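Local structure of LP1413 - SCCmec type IV-encoded DNA binding protein (Staphylococcus aureus, 6BTC) at residues F20-P23 / V24-F28; T27-Y30 / G31-R34; A54-I57 / K58-G62. The protein binds single-stranded DNA and is encoded by a type IV staphylococcal cassette chromosome element of Staphylococcus aureus. One frame throughout, in Å; residues are numbered along the deposited sequence.

How the contacts relate
Contacts 1 and 2 lie at the two ends of the same short strand, 27-28, and share T27 and F28; contact 3 lies at the C-terminal part of helix 43-59, with its centre about 16 Å from the centres of both. Contacts 1 and 3 are at the surface, whereas contact 2 is partly buried. All three illustrate how a chain changes direction, but by different chemistry. At 20-28 a turn closes on one carbonyl gripped by a serine; at 27-34 a capping box starts a helix; at 54-62 a threonine grips the carbonyl one turn back. Packing also joins them: Q22 meets L33 of contact 2, and F20 meets W56 of contact 3.

Contact 1. Residues F20-P23 / V24-F28; sequences FQQP and VGSTF
The link between helix 6-21 and strand 27-28 is made by a type II beta turn from P23 to S26, closed by two bonds to a single acceptor, P23 O. The backbone S26 N lies 3.0 Å from P23 O, its donor tilted from the carbonyl plane. The hydroxyl adds a second donor: S26 OG reaches P23 O at 2.6 Å, in the carbonyl plane and on a lone pair. S26 places OG between its own backbone N and carbonyl carbon (chi1 59°), which turns the hydroxyl back over the turn, where OG also passes 3.6 Å from P23 CD. G25 fills the third position with a positive phi of 84°, as glycine commonly does in this kind of turn.

Just before the turn, Q22 directs its side chain to F28. With CG beside its own backbone N (chi1 -70°), Q22 lays CG over one face of the F28 ring, 4.1 Å from the centroid, in a CH-pi contact, while the amide is turned obliquely to the ring. The bend at chi2 then brings OE1 to 3.3 Å from S26 OG. Beyond the segments, K79 NZ donates to the carbonyl oxygens of F20 and Q22, and the K79 backbone pairs with G25 and S26. The whole forms a helix-to-strand connection whose place, between the first helix and the first strand, is consistent with a winged-helix fold.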
ATOM      1  N   PHE A  20      -1.518   5.354   5.027  1.00 28.73           N
ATOM      2  CA  PHE A  20      -1.235   6.535   5.839  1.00 28.60           C
ATOM      3  C   PHE A  20      -1.962   6.494   7.176  1.00 33.60           C
ATOM      4  O   PHE A  20      -1.476   7.071   8.155  1.00 33.28           O
ATOM      5  CB  PHE A  20      -1.627   7.810   5.096  1.00 30.61           C
ATOM      6  CG  PHE A  20      -0.588   8.310   4.123  1.00 33.41           C
ATOM      7  CD1 PHE A  20       0.473   9.093   4.554  1.00 29.86           C
ATOM      8  CD2 PHE A  20      -0.693   8.027   2.770  1.00 32.16           C
ATOM      9  CE1 PHE A  20       1.420   9.573   3.654  1.00 29.99           C
ATOM     10  CE2 PHE A  20       0.250   8.502   1.867  1.00 35.65           C
ATOM     11  CZ  PHE A  20       1.303   9.279   2.310  1.00 33.83           C
ATOM     12  N   GLN A  21      -3.119   5.835   7.239  1.00 30.35           N
ATOM     13  CA  GLN A  21      -3.888   5.737   8.474  1.00 33.50           C
ATOM     14  C   GLN A  21      -3.292   4.755   9.464  1.00 28.55           C
ATOM     15  O   GLN A  21      -3.688   4.755  10.630  1.00 36.54           O
ATOM     16  CB  GLN A  21      -5.328   5.317   8.177  1.00 28.87           C
ATOM     17  CG  GLN A  21      -6.143   6.388   7.527  1.00 35.06           C
ATOM     18  CD  GLN A  21      -7.579   5.955   7.263  1.00 46.19           C
ATOM     19  OE1 GLN A  21      -8.102   5.041   7.909  1.00 41.22           O
ATOM     20  NE2 GLN A  21      -8.218   6.609   6.303  1.00 47.49           N
ATOM     21  N   GLN A  22      -2.379   3.911   9.033  1.00 31.48           N
ATOM     22  CA  GLN A  22      -1.695   3.034   9.964  1.00 30.10           C
ATOM     23  C   GLN A  22      -1.108   3.853  11.110  1.00 32.23           C
ATOM     24  O   GLN A  22      -0.553   4.937  10.875  1.00 26.96           O
ATOM     25  CB  GLN A  22      -0.586   2.264   9.248  1.00 31.32           C
ATOM     26  CG  GLN A  22      -1.118   1.240   8.279  1.00 31.33           C
ATOM     27  CD  GLN A  22      -1.890   0.135   8.980  1.00 38.91           C
ATOM     28  OE1 GLN A  22      -1.357  -0.560   9.861  1.00 33.49           O
ATOM     29  NE2 GLN A  22      -3.155  -0.021   8.606  1.00 34.56           N
ATOM     30  N   PRO A  23      -1.225   3.387  12.355  1.00 30.45           N
ATOM     31  CA  PRO A  23      -0.572   4.094  13.462  1.00 26.40           C
ATOM     32  C   PRO A  23       0.938   3.911  13.438  1.00 28.69           C
ATOM     33  O   PRO A  23       1.465   2.897  12.970  1.00 27.19           O
ATOM     34  CB  PRO A  23      -1.192   3.453  14.712  1.00 33.09           C
ATOM     35  CG  PRO A  23      -1.725   2.137  14.258  1.00 33.20           C
ATOM     36  CD  PRO A  23      -2.126   2.319  12.828  1.00 25.66           C
ATOM     37  N   VAL A  24       1.635   4.927  13.945  1.00 25.92           N
ATOM     38  CA  VAL A  24       3.089   4.888  14.003  1.00 27.74           C
ATOM     39  C   VAL A  24       3.548   3.600  14.667  1.00 28.73           C
ATOM     40  O   VAL A  24       2.956   3.137  15.645  1.00 28.42           O
ATOM     41  CB  VAL A  24       3.621   6.126  14.743  1.00 30.68           C
ATOM     42  CG1 VAL A  24       5.136   6.057  14.879  1.00 28.55           C
ATOM     43  CG2 VAL A  24       3.227   7.386  13.994  1.00 41.24           C
ATOM     44  N   GLY A  25       4.620   3.018  14.125  1.00 22.63           N
ATOM     45  CA  GLY A  25       5.163   1.773  14.599  1.00 20.07           C
ATOM     46  C   GLY A  25       4.511   0.520  14.055  1.00 22.48           C
ATOM     47  O   GLY A  25       5.149  -0.537  14.056  1.00 21.64           O
ATOM     48  N   SER A  26       3.267   0.582  13.603  1.00 19.68           N
ATOM     49  CA  SER A  26       2.605  -0.637  13.150  1.00 23.14           C
ATOM     50  C   SER A  26       3.261  -1.184  11.886  1.00 23.70           C
ATOM     51  O   SER A  26       3.721  -0.432  11.021  1.00 20.22           O
ATOM     52  CB  SER A  26       1.123  -0.380  12.879  1.00 23.76           C
ATOM     53  OG  SER A  26       0.951   0.620  11.911  1.00 32.30           O
ATOM     54  N   THR A  27       3.310  -2.509  11.791  1.00 24.76           N
ATOM     55  CA  THR A  27       3.758  -3.196  10.587  1.00 26.55           C
ATOM     56  C   THR A  27       2.565  -3.711   9.791  1.00 28.89           C
ATOM     57  O   THR A  27       1.506  -3.997  10.346  1.00 32.22           O
ATOM     58  CB  THR A  27       4.692  -4.363  10.920  1.00 26.67           C
ATOM     59  OG1 THR A  27       3.967  -5.419  11.565  1.00 31.07           O
ATOM     60  CG2 THR A  27       5.826  -3.909  11.815  1.00 28.91           C
ATOM     61  N   PHE A  28       2.741  -3.816   8.475  1.00 27.44           N
ATOM     62  CA  PHE A  28       1.660  -4.258   7.604  1.00 29.26           C
ATOM     63  C   PHE A  28       2.224  -4.700   6.258  1.00 33.52           C
ATOM     64  O   PHE A  28       3.330  -4.309   5.861  1.00 29.94           O
ATOM     65  CB  PHE A  28       0.625  -3.153   7.402  1.00 28.61           C
ATOM     66  CG  PHE A  28       1.170  -1.934   6.708  1.00 34.13           C
ATOM     67  CD1 PHE A  28       1.798  -0.937   7.432  1.00 29.30           C
ATOM     68  CD2 PHE A  28       1.060  -1.790   5.335  1.00 31.79           C
ATOM     69  CE1 PHE A  28       2.305   0.187   6.810  1.00 29.54           C
ATOM     70  CE2 PHE A  28       1.570  -0.673   4.701  1.00 35.05           C
ATOM     71  CZ  PHE A  28       2.193   0.318   5.437  1.00 32.67           C
TER

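Contact 2. Residues T27-Y30 / G31-R34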
ATOM      1  N   THR A  27       3.310  -2.509  11.791  1.00 24.76           N
ATOM      2  CA  THR A  27       3.758  -3.196  10.587  1.00 26.55           C
ATOM      3  C   THR A  27       2.565  -3.711   9.791  1.00 28.89           C
ATOM      4  O   THR A  27       1.506  -3.997  10.346  1.00 32.22           O
ATOM      5  CB  THR A  27       4.692  -4.363  10.920  1.00 26.67           C
ATOM      6  OG1 THR A  27       3.967  -5.419  11.565  1.00 31.07           O
ATOM      7  CG2 THR A  27       5.826  -3.909  11.815  1.00 28.91           C
ATOM      8  N   PHE A  28       2.741  -3.816   8.475  1.00 27.44           N
ATOM      9  CA  PHE A  28       1.660  -4.258   7.604  1.00 29.26           C
ATOM     10  C   PHE A  28       2.224  -4.700   6.258  1.00 33.52           C
ATOM     11  O   PHE A  28       3.330  -4.309   5.861  1.00 29.94           O
ATOM     12  CB  PHE A  28       0.625  -3.153   7.402  1.00 28.61           C
ATOM     13  CG  PHE A  28       1.170  -1.934   6.708  1.00 34.13           C
ATOM     14  CD1 PHE A  28       1.798  -0.937   7.432  1.00 29.30           C
ATOM     15  CD2 PHE A  28       1.060  -1.790   5.335  1.00 31.79           C
ATOM     16  CE1 PHE A  28       2.305   0.187   6.810  1.00 29.54           C
ATOM     17  CE2 PHE A  28       1.570  -0.673   4.701  1.00 35.05           C
ATOM     18  CZ  PHE A  28       2.193   0.318   5.437  1.00 32.67           C
ATOM     19  N   THR A  29       1.445  -5.533   5.573  1.00 28.65           N
ATOM     20  CA  THR A  29       1.680  -5.929   4.189  1.00 32.14           C
ATOM     21  C   THR A  29       0.579  -5.387   3.287  1.00 32.67           C
ATOM     22  O   THR A  29      -0.483  -4.939   3.738  1.00 31.55           O
ATOM     23  CB  THR A  29       1.717  -7.448   4.031  1.00 35.37           C
ATOM     24  OG1 THR A  29       0.389  -7.970   4.185  1.00 36.03           O
ATOM     25  CG2 THR A  29       2.642  -8.083   5.041  1.00 30.91           C
ATOM     26  N   TYR A  30       0.844  -5.450   1.983  1.00 33.01           N
ATOM     27  CA  TYR A  30      -0.159  -5.038   1.009  1.00 33.15           C
ATOM     28  C   TYR A  30      -1.432  -5.870   1.145  1.00 32.59           C
ATOM     29  O   TYR A  30      -2.544  -5.330   1.092  1.00 32.55           O
ATOM     30  CB  TYR A  30       0.402  -5.159  -0.407  1.00 35.43           C
ATOM     31  CG  TYR A  30      -0.661  -5.028  -1.466  1.00 29.42           C
ATOM     32  CD1 TYR A  30      -1.237  -3.799  -1.734  1.00 31.55           C
ATOM     33  CD2 TYR A  30      -1.105  -6.135  -2.180  1.00 31.92           C
ATOM     34  CE1 TYR A  30      -2.212  -3.661  -2.690  1.00 29.83           C
ATOM     35  CE2 TYR A  30      -2.086  -6.012  -3.145  1.00 33.36           C
ATOM     36  CZ  TYR A  30      -2.635  -4.774  -3.393  1.00 33.47           C
ATOM     37  OH  TYR A  30      -3.609  -4.631  -4.341  1.00 36.76           O
ATOM     38  N   GLY A  31      -1.288  -7.189   1.302  1.00 29.50           N
ATOM     39  CA  GLY A  31      -2.449  -8.056   1.377  1.00 36.35           C
ATOM     40  C   GLY A  31      -3.309  -7.800   2.597  1.00 42.51           C
ATOM     41  O   GLY A  31      -4.528  -7.964   2.545  1.00 42.42           O
ATOM     42  N   GLU A  32      -2.696  -7.397   3.713  1.00 36.52           N
ATOM     43  CA  GLU A  32      -3.487  -7.054   4.889  1.00 31.87           C
ATOM     44  C   GLU A  32      -4.355  -5.835   4.624  1.00 39.60           C
ATOM     45  O   GLU A  32      -5.523  -5.798   5.030  1.00 38.43           O
ATOM     46  CB  GLU A  32      -2.571  -6.826   6.085  1.00 34.03           C
ATOM     47  CG  GLU A  32      -1.963  -8.121   6.597  1.00 32.34           C
ATOM     48  CD  GLU A  32      -0.872  -7.901   7.618  1.00 36.21           C
ATOM     49  OE1 GLU A  32      -0.506  -6.728   7.868  1.00 34.98           O
ATOM     50  OE2 GLU A  32      -0.384  -8.910   8.168  1.00 32.51           O
ATOM     51  N   LEU A  33      -3.816  -4.839   3.920  1.00 35.63           N
ATOM     52  CA  LEU A  33      -4.614  -3.665   3.591  1.00 34.40           C
ATOM     53  C   LEU A  33      -5.645  -3.991   2.527  1.00 35.99           C
ATOM     54  O   LEU A  33      -6.765  -3.472   2.557  1.00 37.21           O
ATOM     55  CB  LEU A  33      -3.717  -2.529   3.111  1.00 35.78           C
ATOM     56  CG  LEU A  33      -2.579  -2.076   4.025  1.00 36.77           C
ATOM     57  CD1 LEU A  33      -1.842  -0.925   3.378  1.00 35.80           C
ATOM     58  CD2 LEU A  33      -3.115  -1.673   5.376  1.00 35.30           C
ATOM     59  N   ARG A  34      -5.275  -4.843   1.571  1.00 36.12           N
ATOM     60  CA  ARG A  34      -6.166  -5.171   0.463  1.00 42.65           C
ATOM     61  C   ARG A  34      -7.426  -5.876   0.956  1.00 42.25           C
ATOM     62  O   ARG A  34      -8.531  -5.606   0.471  1.00 37.88           O
ATOM     63  CB  ARG A  34      -5.419  -6.051  -0.539  1.00 44.50           C
ATOM     64  CG  ARG A  34      -6.156  -6.306  -1.834  1.00 47.70           C
ATOM     65  CD  ARG A  34      -5.632  -7.568  -2.504  1.00 50.56           C
ATOM     66  NE  ARG A  34      -6.171  -8.781  -1.885  1.00 58.53           N
ATOM     67  CZ  ARG A  34      -5.459  -9.709  -1.248  1.00 60.72           C
ATOM     68  NH1 ARG A  34      -4.138  -9.609  -1.125  1.00 59.09           N
ATOM     69  NH2 ARG A  34      -6.081 -10.763  -0.737  1.00 63.92           N
TER
HETATM   70  O   HOH W   1       0.669  -6.809  10.423  1.00 35.43           O
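T29 and E32 build a capping box at the start of helix 30-34, with T29 as the N-cap residue between strand 27-28 and the helix. Its bonds run both ways. E32 N donates to T29 OG1 at 3.2 Å, and T29 N returns a bond of 3.2 Å to E32 OE1, which it approaches from well above the carboxylate plane. The threonine hydroxyl reaches the helix because OG1 stands between the backbone N and the carbonyl carbon (chi1 72°). The two side chains cross at about a right angle, with E32 CG resting against OG1. Within the helix, R34 N donates to Y30 O at 2.8 Å, and T29 O accepts weaker bonds from the amides of E32 and L33.

Charge and water add to the grip on the glutamate. OE1 also accepts from a water that donates to T27 O as well, bridging strand and helix, while OE2 forms a salt bridge with K71. These partners would be expected to stabilise the ionised carboxylate.

Apolar contacts complete the junction. R34 places CB over one face of the Y30 ring, and its chain crosses the tyrosine nearly at a right angle, with CD 3.9 Å from Y30 CE2. Y30 itself reaches L11 and I15 of helix 6-21. Deeper in, L33 CD1 touches F28 CD2 at 3.6 Å.

Contact 3. Residues A54-I57 / K58-G62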
ATOM      1  N   ALA A  54       3.862  -1.171  -4.286  1.00 29.83           N
ATOM      2  CA  ALA A  54       5.202  -1.528  -3.854  1.00 32.60           C
ATOM      3  C   ALA A  54       6.253  -0.564  -4.390  1.00 41.64           C
ATOM      4  O   ALA A  54       7.291  -0.369  -3.747  1.00 42.49           O
ATOM      5  CB  ALA A  54       5.514  -2.953  -4.299  1.00 32.30           C
ATOM      6  N   TYR A  55       6.008   0.053  -5.551  1.00 39.61           N
ATOM      7  CA  TYR A  55       6.985   0.956  -6.144  1.00 37.27           C
ATOM      8  C   TYR A  55       6.728   2.403  -5.754  1.00 39.53           C
ATOM      9  O   TYR A  55       7.680   3.185  -5.616  1.00 37.95           O
ATOM     10  CB  TYR A  55       7.005   0.770  -7.675  1.00 40.40           C
ATOM     11  CG  TYR A  55       7.828  -0.452  -8.073  1.00 38.67           C
ATOM     12  CD1 TYR A  55       7.314  -1.733  -7.949  1.00 40.41           C
ATOM     13  CD2 TYR A  55       9.138  -0.321  -8.515  1.00 41.17           C
ATOM     14  CE1 TYR A  55       8.069  -2.846  -8.266  1.00 39.05           C
ATOM     15  CE2 TYR A  55       9.906  -1.434  -8.838  1.00 36.91           C
ATOM     16  CZ  TYR A  55       9.368  -2.693  -8.709  1.00 41.69           C
ATOM     17  OH  TYR A  55      10.118  -3.808  -9.030  1.00 44.82           O
ATOM     18  N   TRP A  56       5.467   2.767  -5.536  1.00 30.88           N
ATOM     19  CA  TRP A  56       5.158   4.063  -4.947  1.00 35.46           C
ATOM     20  C   TRP A  56       5.866   4.231  -3.613  1.00 38.24           C
ATOM     21  O   TRP A  56       6.476   5.269  -3.335  1.00 34.65           O
ATOM     22  CB  TRP A  56       3.654   4.182  -4.753  1.00 34.88           C
ATOM     23  CG  TRP A  56       3.240   5.343  -3.944  1.00 31.10           C
ATOM     24  CD1 TRP A  56       3.179   6.640  -4.349  1.00 35.86           C
ATOM     25  CD2 TRP A  56       2.815   5.326  -2.577  1.00 30.75           C
ATOM     26  NE1 TRP A  56       2.741   7.437  -3.320  1.00 35.32           N
ATOM     27  CE2 TRP A  56       2.508   6.651  -2.221  1.00 31.48           C
ATOM     28  CE3 TRP A  56       2.659   4.317  -1.623  1.00 31.28           C
ATOM     29  CZ2 TRP A  56       2.049   6.993  -0.952  1.00 30.68           C
ATOM     30  CZ3 TRP A  56       2.203   4.660  -0.370  1.00 29.19           C
ATOM     31  CH2 TRP A  56       1.909   5.982  -0.043  1.00 30.72           C
ATOM     32  N   ILE A  57       5.798   3.200  -2.779  1.00 34.22           N
ATOM     33  CA  ILE A  57       6.261   3.306  -1.406  1.00 38.35           C
ATOM     34  C   ILE A  57       7.779   3.258  -1.365  1.00 40.62           C
ATOM     35  O   ILE A  57       8.405   3.887  -0.508  1.00 39.22           O
ATOM     36  CB  ILE A  57       5.602   2.184  -0.576  1.00 36.41           C
ATOM     37  CG1 ILE A  57       5.588   2.516   0.918  1.00 41.06           C
ATOM     38  CG2 ILE A  57       6.272   0.854  -0.834  1.00 37.57           C
ATOM     39  CD1 ILE A  57       4.672   1.587   1.732  1.00 36.93           C
ATOM     40  N   LYS A  58       8.392   2.554  -2.306  1.00 42.99           N
ATOM     41  CA  LYS A  58       9.829   2.346  -2.284  1.00 41.31           C
ATOM     42  C   LYS A  58      10.621   3.451  -2.975  1.00 40.91           C
ATOM     43  O   LYS A  58      11.829   3.549  -2.740  1.00 46.15           O
ATOM     44  CB  LYS A  58      10.164   1.010  -2.944  1.00 40.39           C
ATOM     45  CG  LYS A  58      11.645   0.683  -2.942  1.00 43.38           C
ATOM     46  CD  LYS A  58      11.890  -0.710  -3.487  1.00 50.05           C
ATOM     47  CE  LYS A  58      13.376  -1.036  -3.494  1.00 54.07           C
ATOM     48  NZ  LYS A  58      13.644  -2.422  -3.977  1.00 58.55           N
ATOM     49  N   TYR A  59       9.985   4.284  -3.808  1.00 37.73           N
ATOM     50  CA  TYR A  59      10.706   5.250  -4.628  1.00 32.95           C
ATOM     51  C   TYR A  59      10.131   6.648  -4.550  1.00 39.14           C
ATOM     52  O   TYR A  59      10.676   7.558  -5.180  1.00 43.31           O
ATOM     53  CB  TYR A  59      10.734   4.798  -6.099  1.00 34.07           C
ATOM     54  CG  TYR A  59      11.578   3.567  -6.325  1.00 30.57           C
ATOM     55  CD1 TYR A  59      12.953   3.617  -6.170  1.00 35.37           C
ATOM     56  CD2 TYR A  59      11.005   2.361  -6.684  1.00 34.51           C
ATOM     57  CE1 TYR A  59      13.748   2.493  -6.368  1.00 33.21           C
ATOM     58  CE2 TYR A  59      11.788   1.223  -6.879  1.00 40.64           C
ATOM     59  CZ  TYR A  59      13.165   1.307  -6.723  1.00 39.21           C
ATOM     60  OH  TYR A  59      13.955   0.201  -6.909  1.00 45.07           O
ATOM     61  N   THR A  60       9.043   6.848  -3.827  1.00 37.06           N
ATOM     62  CA  THR A  60       8.549   8.191  -3.575  1.00 37.36           C
ATOM     63  C   THR A  60       9.202   8.711  -2.301  1.00 43.61           C
ATOM     64  O   THR A  60       9.093   8.055  -1.255  1.00 42.33           O
ATOM     65  CB  THR A  60       7.042   8.192  -3.427  1.00 35.63           C
ATOM     66  OG1 THR A  60       6.457   7.511  -4.543  1.00 47.02           O
ATOM     67  CG2 THR A  60       6.515   9.615  -3.356  1.00 41.05           C
ATOM     68  N   PRO A  61       9.905   9.841  -2.337  1.00 48.03           N
ATOM     69  CA  PRO A  61      10.659  10.274  -1.159  1.00 40.34           C
ATOM     70  C   PRO A  61       9.782  10.968  -0.136  1.00 37.97           C
ATOM     71  O   PRO A  61       8.760  11.581  -0.456  1.00 36.60           O
ATOM     72  CB  PRO A  61      11.684  11.251  -1.747  1.00 49.04           C
ATOM     73  CG  PRO A  61      10.963  11.856  -2.902  1.00 43.43           C
ATOM     74  CD  PRO A  61      10.126  10.744  -3.483  1.00 45.48           C
ATOM     75  N   GLY A  62      10.208  10.874   1.116  1.00 40.53           N
ATOM     76  CA  GLY A  62       9.517  11.566   2.177  1.00 44.06           C
ATOM     77  C   GLY A  62       8.265  10.889   2.675  1.00 31.39           C
ATOM     78  O   GLY A  62       7.514  11.509   3.431  1.00 38.60           O
TER
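Y59 and Y55 stand one helical turn apart in helix 43-59, their side chains lying alongside each other and pointing the same way. Y59 CB rests 3.5 Å from the backbone oxygen Y55 O, to which Y59 N also donates a weak bond. With CG beside its own backbone N (chi1 -68°), the ring is carried back along the preceding turn: CD2 still lies near that oxygen but now also meets Y55 CD2, and Y59 CE2 makes the closest ring contact, 3.5 Å from Y55 CD2. Beyond CE2 the ring leaves its neighbour. The planes are only 27° apart, yet the centroids are 5.8 Å from each other, so the rings barely overlap. Y55 CD2 arrives at the edge of the Y59 ring, and K58 CG lies over one of that ring's faces.

T60 finishes the turn by gripping W56 O twice. T60 OG1 donates to it at 2.5 Å, in the carbonyl plane on a lone pair, and T60 N adds a bond of 3.1 Å from a tilted position. Because OG1 sits beside the backbone N (chi1 -51°), both donors face the same oxygen. T60 CB also lies over one face of the W56 indole, with OG1 3.4 Å from W56 CD1. W56 packs against Y12, I16 and S19 of helix 6-21, while I57 reaches Y77. The contact, in the last turn of helix 43-59 and the loop after it, is consistent with a winged-helix fold, whose third helix leads into the wing, here probably strands 65-71 and 74-79.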